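Nigritoxine (Vibrio nigripulchritudo, PDB 5M41) is a bacterial toxin that acts on crustaceans and insects, by a mechanism its fold alone does not reveal. Local coordinates at residues L331-I336 and D387-L392; L599-N604 and T723-Q728; S661-T666 and A717-M722; A700-K703 and S708-T711. One frame throughout, in Å; residues are numbered along the deposited sequence.

Contact 1: residues L331-I336 and D387-L392; sequences LSLAAI and DIINGL
L333 is the residue through which a β-strand of an antiparallel sheet meets helix 386-396, in a helix-on-sheet packing layer where I389 and L392 receive its side chain. Along strand 328-336, which is bonded on both flanks, S332 pairs by backbone with K344. Its side chain serves the other face of the sheet, where it touches F446 of helix 444-457 and its OG is hydrogen-bonded to D368 OD1.

L333, paired by backbone with V367 on the other flank, starts its side chain toward helix 386-396, with CG beside its own backbone N (chi1 -60°). CD1 ends 3.5 Å from I389 CG1, tighter than an ordinary carbon-carbon contact, and 3.7 Å from I389 CD1. The two side chains cross at about a right angle, so the leucine methyl lies across the γ-to-δ arm of the isoleucine. I389 itself also rests on V306 and I307 of helix 302-319, which extends the apolar layer.

A334 again belongs to the opposite face, against F446 and F447, as the alternation of a strand requires. All three touching side chains are buried, and no hydrogen bond joins the two segments.

From the helix, L392 supplies the second half of the contact with one branch: its CD2 methyl lies 3.7 Å from L333 CB and 3.3 Å from the carbonyl oxygen L333 O, which also accepts a weak hydrogen bond from Q442 NE2.

Contact 2: residues L599-N604 and T723-Q728; sequences LTLESN and TQLMGQ
The junction where strand 594-601 gives way to helix 603-614 packs on helix 719-731, and L601 and L725 are the side chains that meet there. Strand 594-601 is an inner strand of a six-stranded antiparallel sheet, and helix 719-731 lies beside its end. The backbones come closest at S603 and L725, whose CA atoms are 7.3 Å apart.

The two leucines reach toward each other tip to tip, with L601 CD2 lying 3.7 Å from L725 CD2. Both have the same shape: CG stands anti to the backbone N (chi1 171° in L601 and 173° in L725), which stretches each side chain out from its backbone toward the other. The second branch of L725 turns to the start of the helix, where its CD1 is 4.0 Å from S603 O. I649 of strand 649-652 touches L601, S603 and L725 alike, and F670 of helix 667-676 touches L601.

Between strand and helix, E602 occupies the N-cap position and the centre of an inverse gamma turn. Its side chain is directed elsewhere, to a salt bridge from OE1 to K632 NZ. S603 OG is likewise taken, by the carbonyl oxygen D647 O.

With no hydrogen bond across, a methyl-methyl contact and a methyl set against a carbonyl oxygen, adhesion here rests mainly on dispersion and the burial of apolar surface. The polar side chains at the turn find their partners in other parts of the chain.

Contact 3: residues S661-T666 and A717-M722; sequences SLTTYT and ASTNYM
Y665 and M722 make the apolar half of this contact, T663 and T719 the other, as the chain segment 661-666 lies beside the first turn of helix 719-731. The terminal methyl M722 CE is 4.1 Å from Y665 CE2, and the two side chains cross at about a right angle. M722 is bent at both chi2 (56°) and chi3 (86°), which folds its end round to the ring. Its methyl comes obliquely to that ring.

The threonine pair is a van der Waals contact: T663 CG2 lies 3.7 Å from T719 OG1. No hydrogen bond joins the segments, and each hydroxyl has its own partner, T719 OG1 with V716 O and T663 OG1 with L714 O.

Hydrogen bonding within 661-666 shapes the corner that the chain turns at T664. T663 OG1 accepts from Y665 N at 3.2 Å with an N-H...O angle of 143°, which makes an ST turn. On the helix side, M722 N bonds to S718 O at 2.9 Å. Beyond the corner, T666 stands at the N-cap of helix 667-676, its OG1 bonded to D669 N.

Helix 739-751 borders the pairing, with L739 touching both threonines and L742 and S743 touching Y665, while L714 of strand 713-715 meets both Y665 and M722, and strand 649-652 lends I649 and F651 to M722.

Contact 4: residues A700-K703 and S708-T711; sequences ATAK and SPDT
A702 and S708 bring their CA atoms to 5.0 Å as the chain doubles back just after helix 688-704, with four residues between the segments. The backbones are close without being bonded: A702 O and S708 N stand 4.1 Å apart.

Among the side chains, the methyl of A702 does the touching. It points toward the returning loop and lies 4.0 Å from P709 CD and equally far from P709 N, so it rests on the N-CD side of the pyrrolidine ring. S708 contributes mainly backbone, because its CB is directed away from the helix. Its hydroxyl looks instead along the loop, where S708 OG donates to D710 OD1 at 2.6 Å and meets that oxygen nearly along its C-O axis. T711 N closes a short backbone turn on S708 O at 3.0 Å. Bonds inside 708-711 thus help to shape the loop, together with a backbone hydrogen bond between P709 and Q668.

Helix 667-676 covers both sides of the reversal: L667 touches A702, while Q668 touches P709. T701, next to A702, faces strand 583-589, where it touches V583 and H585.

Chemically the meeting of the segments is small and without hydrogen bonds: the A702 methyl set against the proline ring and the S708 backbone. The short bond from S708 OG to D710 OD1, though it comes head-on to the oxygen, probably stiffens the loop, and would favour the charged form of D710.

Contacts 2, 3 and 4 belong to one compact region. Contacts 2 and 3 share helix 719-731, their centres are 11 Å apart, and L601 CD2 meets M722 CE at 4.2 Å. Contact 4, nested in sequence inside the loops closed by both, is centred 17 Å from contact 2 and 16 Å from contact 3; L599 CD1 touches T701 CG2 at 3.7 Å, and T666 CB approaches P709 O equally closely. Contact 1 is a separate packing layer, its centre 38 to 47 Å from the other three and its nearest atoms at least about 21 Å away. The magnesium ion, held at V189, E192 and D195, uses no residue of these contacts.

Contact 1: residues L331-I336 and D387-L392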
loop_
_atom_site.group_PDB
_atom_site.type_symbol
_atom_site.label_atom_id
_atom_site.label_comp_id
_atom_site.label_asym_id
_atom_site.label_seq_id
_atom_site.Cartn_x
_atom_site.Cartn_y
_atom_site.Cartn_z
ATOM N N LEU A 331 8.112 4.323 1.734
ATOM C CA LEU A 331 7.164 5.353 2.101
ATOM C C LEU A 331 5.772 4.767 1.894
ATOM O O LEU A 331 5.326 4.569 0.749
ATOM C CB LEU A 331 7.389 6.639 1.298
ATOM C CG LEU A 331 6.284 7.703 1.217
ATOM C CD1 LEU A 331 5.924 8.277 2.576
ATOM C CD2 LEU A 331 6.729 8.816 0.286
ATOM N N SER A 332 5.097 4.471 3.000
ATOM C CA SER A 332 3.763 3.884 2.960
ATOM C C SER A 332 2.721 4.973 2.939
ATOM O O SER A 332 2.765 5.875 3.754
ATOM C CB SER A 332 3.501 3.005 4.196
ATOM O OG SER A 332 4.266 1.812 4.157
ATOM N N LEU A 333 1.782 4.877 2.008
ATOM C CA LEU A 333 0.621 5.734 2.011
ATOM C C LEU A 333 -0.541 4.787 2.194
ATOM O O LEU A 333 -0.900 4.024 1.280
ATOM C CB LEU A 333 0.548 6.518 0.708
ATOM C CG LEU A 333 1.755 7.430 0.445
ATOM C CD1 LEU A 333 1.754 7.901 -0.994
ATOM C CD2 LEU A 333 1.752 8.624 1.398
ATOM N N ALA A 334 -1.089 4.796 3.405
ATOM C CA ALA A 334 -2.084 3.819 3.814
ATOM C C ALA A 334 -3.377 4.523 4.104
ATOM O O ALA A 334 -3.408 5.453 4.898
ATOM C CB ALA A 334 -1.616 3.068 5.049
ATOM N N ALA A 335 -4.450 4.071 3.465
ATOM C CA ALA A 335 -5.780 4.541 3.786
ATOM C C ALA A 335 -6.105 4.196 5.240
ATOM O O ALA A 335 -5.590 3.213 5.807
ATOM C CB ALA A 335 -6.798 3.928 2.860
ATOM N N ILE A 336 -6.940 5.035 5.834
ATOM C CA ILE A 336 -7.342 4.916 7.235
ATOM C C ILE A 336 -8.876 5.090 7.288
ATOM O O ILE A 336 -9.410 5.966 6.617
ATOM C CB ILE A 336 -6.617 5.998 8.094
ATOM C CG1 ILE A 336 -5.098 5.700 8.232
ATOM C CG2 ILE A 336 -7.264 6.177 9.461
ATOM C CD1 ILE A 336 -4.751 4.366 8.893
ATOM N N ASP A 387 0.753 10.451 -10.352
ATOM C CA ASP A 387 -0.362 9.619 -10.834
ATOM C C ASP A 387 -0.732 8.573 -9.784
ATOM O O ASP A 387 -1.900 8.265 -9.582
ATOM C CB ASP A 387 -0.032 8.919 -12.160
ATOM C CG ASP A 387 0.087 9.898 -13.344
ATOM O OD1 ASP A 387 -0.396 11.047 -13.249
ATOM O OD2 ASP A 387 0.659 9.503 -14.384
ATOM N N ILE A 388 0.273 8.029 -9.125
ATOM C CA ILE A 388 0.044 7.002 -8.103
ATOM C C ILE A 388 -0.695 7.584 -6.911
ATOM O O ILE A 388 -1.694 7.017 -6.458
ATOM C CB ILE A 388 1.361 6.336 -7.670
ATOM C CG1 ILE A 388 1.833 5.391 -8.775
ATOM C CG2 ILE A 388 1.186 5.618 -6.321
ATOM C CD1 ILE A 388 3.302 5.042 -8.734
ATOM N N ILE A 389 -0.226 8.732 -6.431
ATOM C CA ILE A 389 -0.828 9.319 -5.241
ATOM C C ILE A 389 -2.217 9.913 -5.530
ATOM O O ILE A 389 -3.125 9.766 -4.706
ATOM C CB ILE A 389 0.145 10.273 -4.527
ATOM C CG1 ILE A 389 1.394 9.472 -4.080
ATOM C CG2 ILE A 389 -0.554 10.980 -3.365
ATOM C CD1 ILE A 389 2.611 10.303 -3.689
ATOM N N ASN A 390 -2.401 10.533 -6.702
ATOM C CA ASN A 390 -3.749 10.946 -7.155
ATOM C C ASN A 390 -4.713 9.754 -7.187
ATOM O O ASN A 390 -5.813 9.824 -6.647
ATOM C CB ASN A 390 -3.724 11.620 -8.537
ATOM C CG ASN A 390 -3.115 13.020 -8.511
ATOM O OD1 ASN A 390 -2.797 13.569 -7.455
ATOM N ND2 ASN A 390 -2.952 13.603 -9.685
ATOM N N GLY A 391 -4.291 8.656 -7.804
ATOM C CA GLY A 391 -5.133 7.461 -7.873
ATOM C C GLY A 391 -5.538 6.974 -6.486
ATOM O O GLY A 391 -6.716 6.740 -6.216
ATOM N N LEU A 392 -4.564 6.821 -5.602
ATOM C CA LEU A 392 -4.844 6.334 -4.258
ATOM C C LEU A 392 -5.786 7.256 -3.488
ATOM O O LEU A 392 -6.746 6.792 -2.849
ATOM C CB LEU A 392 -3.541 6.097 -3.463
ATOM C CG LEU A 392 -3.733 5.678 -1.994
ATOM C CD1 LEU A 392 -4.549 4.396 -1.854
ATOM C CD2 LEU A 392 -2.391 5.545 -1.287
#

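Contact 2: residues L599-N604 and T723-Q728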
loop_
_atom_site.group_PDB
_atom_site.type_symbol
_atom_site.label_atom_id
_atom_site.label_comp_id
_atom_site.label_asym_id
_atom_site.label_seq_id
_atom_site.Cartn_x
_atom_site.Cartn_y
_atom_site.Cartn_z
ATOM N N LEU A 599 -32.986 -6.199 24.250
ATOM C CA LEU A 599 -32.074 -5.800 23.169
ATOM C C LEU A 599 -32.815 -5.927 21.846
ATOM O O LEU A 599 -33.553 -6.902 21.624
ATOM C CB LEU A 599 -30.805 -6.673 23.149
ATOM C CG LEU A 599 -29.701 -6.248 22.154
ATOM C CD1 LEU A 599 -28.324 -6.463 22.756
ATOM C CD2 LEU A 599 -29.836 -6.949 20.795
ATOM N N THR A 600 -32.620 -4.950 20.975
ATOM C CA THR A 600 -33.276 -4.948 19.680
ATOM C C THR A 600 -32.258 -4.968 18.567
ATOM O O THR A 600 -31.315 -4.186 18.575
ATOM C CB THR A 600 -34.174 -3.715 19.502
ATOM O OG1 THR A 600 -35.293 -3.857 20.375
ATOM C CG2 THR A 600 -34.697 -3.611 18.058
ATOM N N LEU A 601 -32.469 -5.887 17.634
ATOM C CA LEU A 601 -31.717 -5.949 16.404
ATOM C C LEU A 601 -32.528 -5.239 15.328
ATOM O O LEU A 601 -33.704 -5.555 15.118
ATOM C CB LEU A 601 -31.491 -7.421 16.000
ATOM C CG LEU A 601 -30.895 -7.624 14.599
ATOM C CD1 LEU A 601 -29.467 -7.068 14.503
ATOM C CD2 LEU A 601 -30.964 -9.095 14.197
ATOM N N GLU A 602 -31.881 -4.301 14.647
ATOM C CA GLU A 602 -32.495 -3.515 13.595
ATOM C C GLU A 602 -32.493 -4.287 12.257
ATOM O O GLU A 602 -31.590 -4.135 11.427
ATOM C CB GLU A 602 -31.769 -2.174 13.492
ATOM C CG GLU A 602 -31.920 -1.305 14.735
ATOM C CD GLU A 602 -30.715 -0.397 14.981
ATOM O OE1 GLU A 602 -30.044 0.002 14.011
ATOM O OE2 GLU A 602 -30.432 -0.074 16.154
ATOM N N SER A 603 -33.537 -5.088 12.068
ATOM C CA SER A 603 -33.579 -6.124 11.037
ATOM C C SER A 603 -33.226 -5.634 9.648
ATOM O O SER A 603 -32.275 -6.126 9.047
ATOM C CB SER A 603 -34.964 -6.765 11.014
ATOM O OG SER A 603 -35.226 -7.364 12.263
ATOM N N ASN A 604 -33.981 -4.660 9.151
ATOM C CA ASN A 604 -33.832 -4.218 7.773
ATOM C C ASN A 604 -32.570 -3.399 7.565
ATOM O O ASN A 604 -31.960 -3.468 6.486
ATOM C CB ASN A 604 -35.088 -3.476 7.273
ATOM C CG ASN A 604 -36.272 -4.418 7.048
ATOM O OD1 ASN A 604 -36.117 -5.530 6.546
ATOM N ND2 ASN A 604 -37.460 -3.970 7.418
ATOM N N THR A 723 -35.214 -16.263 11.370
ATOM C CA THR A 723 -34.942 -17.310 10.372
ATOM C C THR A 723 -34.998 -16.739 8.955
ATOM O O THR A 723 -34.224 -17.159 8.077
ATOM C CB THR A 723 -35.936 -18.502 10.463
ATOM O OG1 THR A 723 -37.270 -18.021 10.301
ATOM C CG2 THR A 723 -35.819 -19.249 11.803
ATOM N N GLN A 724 -35.919 -15.799 8.721
ATOM C CA GLN A 724 -36.017 -15.135 7.406
ATOM C C GLN A 724 -34.735 -14.350 7.127
ATOM O O GLN A 724 -34.110 -14.491 6.070
ATOM C CB GLN A 724 -37.245 -14.203 7.333
ATOM C CG GLN A 724 -37.492 -13.639 5.934
ATOM C CD GLN A 724 -38.440 -12.432 5.913
ATOM O OE1 GLN A 724 -39.025 -12.061 6.935
ATOM N NE2 GLN A 724 -38.572 -11.801 4.744
ATOM N N LEU A 725 -34.339 -13.541 8.101
ATOM C CA LEU A 725 -33.127 -12.719 8.004
ATOM C C LEU A 725 -31.881 -13.546 7.701
ATOM O O LEU A 725 -31.150 -13.252 6.751
ATOM C CB LEU A 725 -32.897 -11.939 9.303
ATOM C CG LEU A 725 -31.575 -11.162 9.427
ATOM C CD1 LEU A 725 -31.519 -10.016 8.420
ATOM C CD2 LEU A 725 -31.471 -10.593 10.830
ATOM N N MET A 726 -31.639 -14.560 8.524
ATOM C CA MET A 726 -30.449 -15.407 8.374
ATOM C C MET A 726 -30.488 -16.225 7.090
ATOM O O MET A 726 -29.471 -16.384 6.437
ATOM C CB MET A 726 -30.236 -16.312 9.592
ATOM C CG MET A 726 -29.983 -15.569 10.892
ATOM S SD MET A 726 -28.531 -14.493 10.813
ATOM C CE MET A 726 -27.305 -15.502 11.615
ATOM N N GLY A 727 -31.655 -16.745 6.743
ATOM C CA GLY A 727 -31.845 -17.470 5.493
ATOM C C GLY A 727 -31.349 -16.650 4.327
ATOM O O GLY A 727 -30.611 -17.163 3.463
ATOM N N GLN A 728 -31.719 -15.365 4.321
ATOM C CA GLN A 728 -31.339 -14.462 3.253
ATOM C C GLN A 728 -29.849 -14.120 3.329
ATOM O O GLN A 728 -29.112 -14.236 2.329
ATOM C CB GLN A 728 -32.198 -13.175 3.244
ATOM C CG GLN A 728 -31.779 -12.164 2.162
ATOM C CD GLN A 728 -31.815 -12.748 0.745
ATOM O OE1 GLN A 728 -32.610 -13.620 0.461
ATOM N NE2 GLN A 728 -30.938 -12.276 -0.129
#

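Contact 3: residues S661-T666 and A717-M722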
loop_
_atom_site.group_PDB
_atom_site.type_symbol
_atom_site.label_atom_id
_atom_site.label_comp_id
_atom_site.label_asym_id
_atom_site.label_seq_id
_atom_site.Cartn_x
_atom_site.Cartn_y
_atom_site.Cartn_z
ATOM N N SER A 661 -42.643 -15.009 25.923
ATOM C CA SER A 661 -42.083 -16.356 25.824
ATOM C C SER A 661 -40.739 -16.286 25.075
ATOM O O SER A 661 -40.613 -15.569 24.080
ATOM C CB SER A 661 -43.043 -17.308 25.103
ATOM O OG SER A 661 -44.306 -17.335 25.753
ATOM N N LEU A 662 -39.756 -17.035 25.562
ATOM C CA LEU A 662 -38.397 -16.992 25.016
ATOM C C LEU A 662 -38.041 -18.291 24.315
ATOM O O LEU A 662 -38.558 -19.357 24.666
ATOM C CB LEU A 662 -37.377 -16.688 26.122
ATOM C CG LEU A 662 -37.566 -15.376 26.895
ATOM C CD1 LEU A 662 -36.374 -15.103 27.793
ATOM C CD2 LEU A 662 -37.806 -14.202 25.953
ATOM N N THR A 663 -37.180 -18.203 23.302
ATOM C CA THR A 663 -36.603 -19.401 22.725
ATOM C C THR A 663 -35.313 -19.692 23.479
ATOM O O THR A 663 -34.944 -18.958 24.391
ATOM C CB THR A 663 -36.249 -19.213 21.246
ATOM O OG1 THR A 663 -35.184 -18.264 21.151
ATOM C CG2 THR A 663 -37.469 -18.757 20.422
ATOM N N THR A 664 -34.628 -20.764 23.104
ATOM C CA THR A 664 -33.328 -21.107 23.687
ATOM C C THR A 664 -32.186 -20.588 22.790
ATOM O O THR A 664 -31.015 -20.811 23.074
ATOM C CB THR A 664 -33.210 -22.633 23.819
ATOM O OG1 THR A 664 -33.396 -23.208 22.517
ATOM C CG2 THR A 664 -34.307 -23.187 24.783
ATOM N N TYR A 665 -32.538 -19.895 21.711
ATOM C CA TYR A 665 -31.556 -19.261 20.821
ATOM C C TYR A 665 -31.039 -17.980 21.450
ATOM O O TYR A 665 -31.823 -17.144 21.904
ATOM C CB TYR A 665 -32.192 -18.936 19.468
ATOM C CG TYR A 665 -31.235 -18.397 18.435
ATOM C CD1 TYR A 665 -30.423 -19.271 17.700
ATOM C CD2 TYR A 665 -31.175 -17.023 18.136
ATOM C CE1 TYR A 665 -29.552 -18.803 16.734
ATOM C CE2 TYR A 665 -30.299 -16.540 17.155
ATOM C CZ TYR A 665 -29.490 -17.449 16.465
ATOM O OH TYR A 665 -28.616 -17.046 15.485
ATOM N N THR A 666 -29.721 -17.826 21.486
ATOM C CA THR A 666 -29.127 -16.706 22.216
ATOM C C THR A 666 -28.502 -15.705 21.257
ATOM O O THR A 666 -28.174 -16.054 20.118
ATOM C CB THR A 666 -28.023 -17.184 23.173
ATOM O OG1 THR A 666 -26.921 -17.662 22.392
ATOM C CG2 THR A 666 -28.543 -18.312 24.103
ATOM N N ALA A 717 -41.682 -14.589 19.566
ATOM C CA ALA A 717 -42.347 -13.747 18.561
ATOM C C ALA A 717 -41.395 -13.287 17.434
ATOM O O ALA A 717 -41.842 -12.969 16.325
ATOM C CB ALA A 717 -43.042 -12.552 19.223
ATOM N N SER A 718 -40.092 -13.256 17.718
ATOM C CA SER A 718 -39.097 -12.880 16.713
ATOM C C SER A 718 -38.598 -14.068 15.847
ATOM O O SER A 718 -37.809 -13.869 14.912
ATOM C CB SER A 718 -37.910 -12.233 17.407
ATOM O OG SER A 718 -38.280 -11.008 18.002
ATOM N N THR A 719 -39.035 -15.286 16.175
ATOM C CA THR A 719 -38.554 -16.508 15.504
ATOM C C THR A 719 -38.511 -16.413 13.977
ATOM O O THR A 719 -37.444 -16.590 13.367
ATOM C CB THR A 719 -39.399 -17.733 15.889
ATOM O OG1 THR A 719 -39.288 -17.937 17.296
ATOM C CG2 THR A 719 -38.902 -19.041 15.129
ATOM N N ASN A 720 -39.669 -16.149 13.374
ATOM C CA ASN A 720 -39.784 -16.075 11.924
ATOM C C ASN A 720 -38.934 -14.968 11.322
ATOM O O ASN A 720 -38.340 -15.154 10.251
ATOM C CB ASN A 720 -41.256 -15.961 11.489
ATOM C CG ASN A 720 -42.018 -17.262 11.707
ATOM O OD1 ASN A 720 -41.417 -18.274 12.086
ATOM N ND2 ASN A 720 -43.341 -17.249 11.472
ATOM N N TYR A 721 -38.853 -13.839 12.017
ATOM C CA TYR A 721 -38.069 -12.701 11.533
ATOM C C TYR A 721 -36.598 -13.079 11.478
ATOM O O TYR A 721 -35.934 -12.829 10.466
ATOM C CB TYR A 721 -38.280 -11.440 12.387
ATOM C CG TYR A 721 -39.733 -11.000 12.553
ATOM C CD1 TYR A 721 -40.682 -11.212 11.541
ATOM C CD2 TYR A 721 -40.145 -10.360 13.725
ATOM C CE1 TYR A 721 -42.008 -10.807 11.705
ATOM C CE2 TYR A 721 -41.464 -9.947 13.902
ATOM C CZ TYR A 721 -42.387 -10.170 12.891
ATOM O OH TYR A 721 -43.689 -9.772 13.081
ATOM N N MET A 722 -36.115 -13.724 12.543
ATOM C CA MET A 722 -34.721 -14.193 12.622
ATOM C C MET A 722 -34.370 -15.237 11.541
ATOM O O MET A 722 -33.360 -15.100 10.851
ATOM C CB MET A 722 -34.397 -14.721 14.028
ATOM C CG MET A 722 -32.960 -15.214 14.187
ATOM S SD MET A 722 -31.695 -13.974 13.761
ATOM C CE MET A 722 -31.578 -13.137 15.342
#

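Contact 4: residues A700-K703 and S708-T711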
loop_
_atom_site.group_PDB
_atom_site.type_symbol
_atom_site.label_atom_id
_atom_site.label_comp_id
_atom_site.label_asym_id
_atom_site.label_seq_id
_atom_site.Cartn_x
_atom_site.Cartn_y
_atom_site.Cartn_z
ATOM N N ALA A 700 -21.098 -4.634 23.305
ATOM C CA ALA A 700 -21.222 -3.437 24.154
ATOM C C ALA A 700 -22.692 -3.156 24.535
ATOM O O ALA A 700 -22.976 -2.773 25.673
ATOM C CB ALA A 700 -20.583 -2.213 23.488
ATOM N N THR A 701 -23.614 -3.370 23.592
ATOM C CA THR A 701 -25.032 -3.108 23.815
ATOM C C THR A 701 -25.600 -4.113 24.811
ATOM O O THR A 701 -26.282 -3.718 25.747
ATOM C CB THR A 701 -25.807 -3.070 22.484
ATOM O OG1 THR A 701 -25.313 -1.985 21.684
ATOM C CG2 THR A 701 -27.295 -2.869 22.696
ATOM N N ALA A 702 -25.274 -5.401 24.638
ATOM C CA ALA A 702 -25.659 -6.451 25.603
ATOM C C ALA A 702 -25.163 -6.111 27.007
ATOM O O ALA A 702 -25.911 -6.197 27.988
ATOM C CB ALA A 702 -25.112 -7.810 25.173
ATOM N N LYS A 703 -23.898 -5.713 27.091
ATOM C CA LYS A 703 -23.283 -5.394 28.366
ATOM C C LYS A 703 -23.934 -4.169 29.027
ATOM O O LYS A 703 -24.253 -4.183 30.212
ATOM C CB LYS A 703 -21.788 -5.149 28.171
ATOM C CG LYS A 703 -21.079 -4.802 29.462
ATOM C CD LYS A 703 -19.581 -4.646 29.283
ATOM C CE LYS A 703 -18.942 -4.316 30.622
ATOM N NZ LYS A 703 -17.522 -4.759 30.670
ATOM N N SER A 708 -25.612 -10.141 28.876
ATOM C CA SER A 708 -24.496 -10.669 28.118
ATOM C C SER A 708 -25.083 -11.457 26.977
ATOM O O SER A 708 -26.230 -11.908 27.059
ATOM C CB SER A 708 -23.609 -11.576 28.976
ATOM O OG SER A 708 -24.297 -12.777 29.285
ATOM N N PRO A 709 -24.286 -11.656 25.912
ATOM C CA PRO A 709 -24.808 -12.374 24.753
ATOM C C PRO A 709 -25.367 -13.774 25.072
ATOM O O PRO A 709 -26.387 -14.174 24.492
ATOM C CB PRO A 709 -23.603 -12.417 23.802
ATOM C CG PRO A 709 -22.815 -11.182 24.167
ATOM C CD PRO A 709 -22.931 -11.118 25.668
ATOM N N ASP A 710 -24.737 -14.510 25.984
ATOM C CA ASP A 710 -25.251 -15.855 26.314
ATOM C C ASP A 710 -26.440 -15.875 27.301
ATOM O O ASP A 710 -27.008 -16.932 27.537
ATOM C CB ASP A 710 -24.131 -16.783 26.815
ATOM C CG ASP A 710 -23.415 -16.231 28.044
ATOM O OD1 ASP A 710 -23.859 -15.212 28.613
ATOM O OD2 ASP A 710 -22.393 -16.818 28.443
ATOM N N THR A 711 -26.804 -14.724 27.871
ATOM C CA THR A 711 -27.974 -14.650 28.773
ATOM C C THR A 711 -29.173 -13.950 28.096
ATOM O O THR A 711 -30.241 -13.794 28.691
ATOM C CB THR A 711 -27.643 -13.992 30.142
ATOM O OG1 THR A 711 -27.163 -12.654 29.960
ATOM C CG2 THR A 711 -26.577 -14.805 30.931
#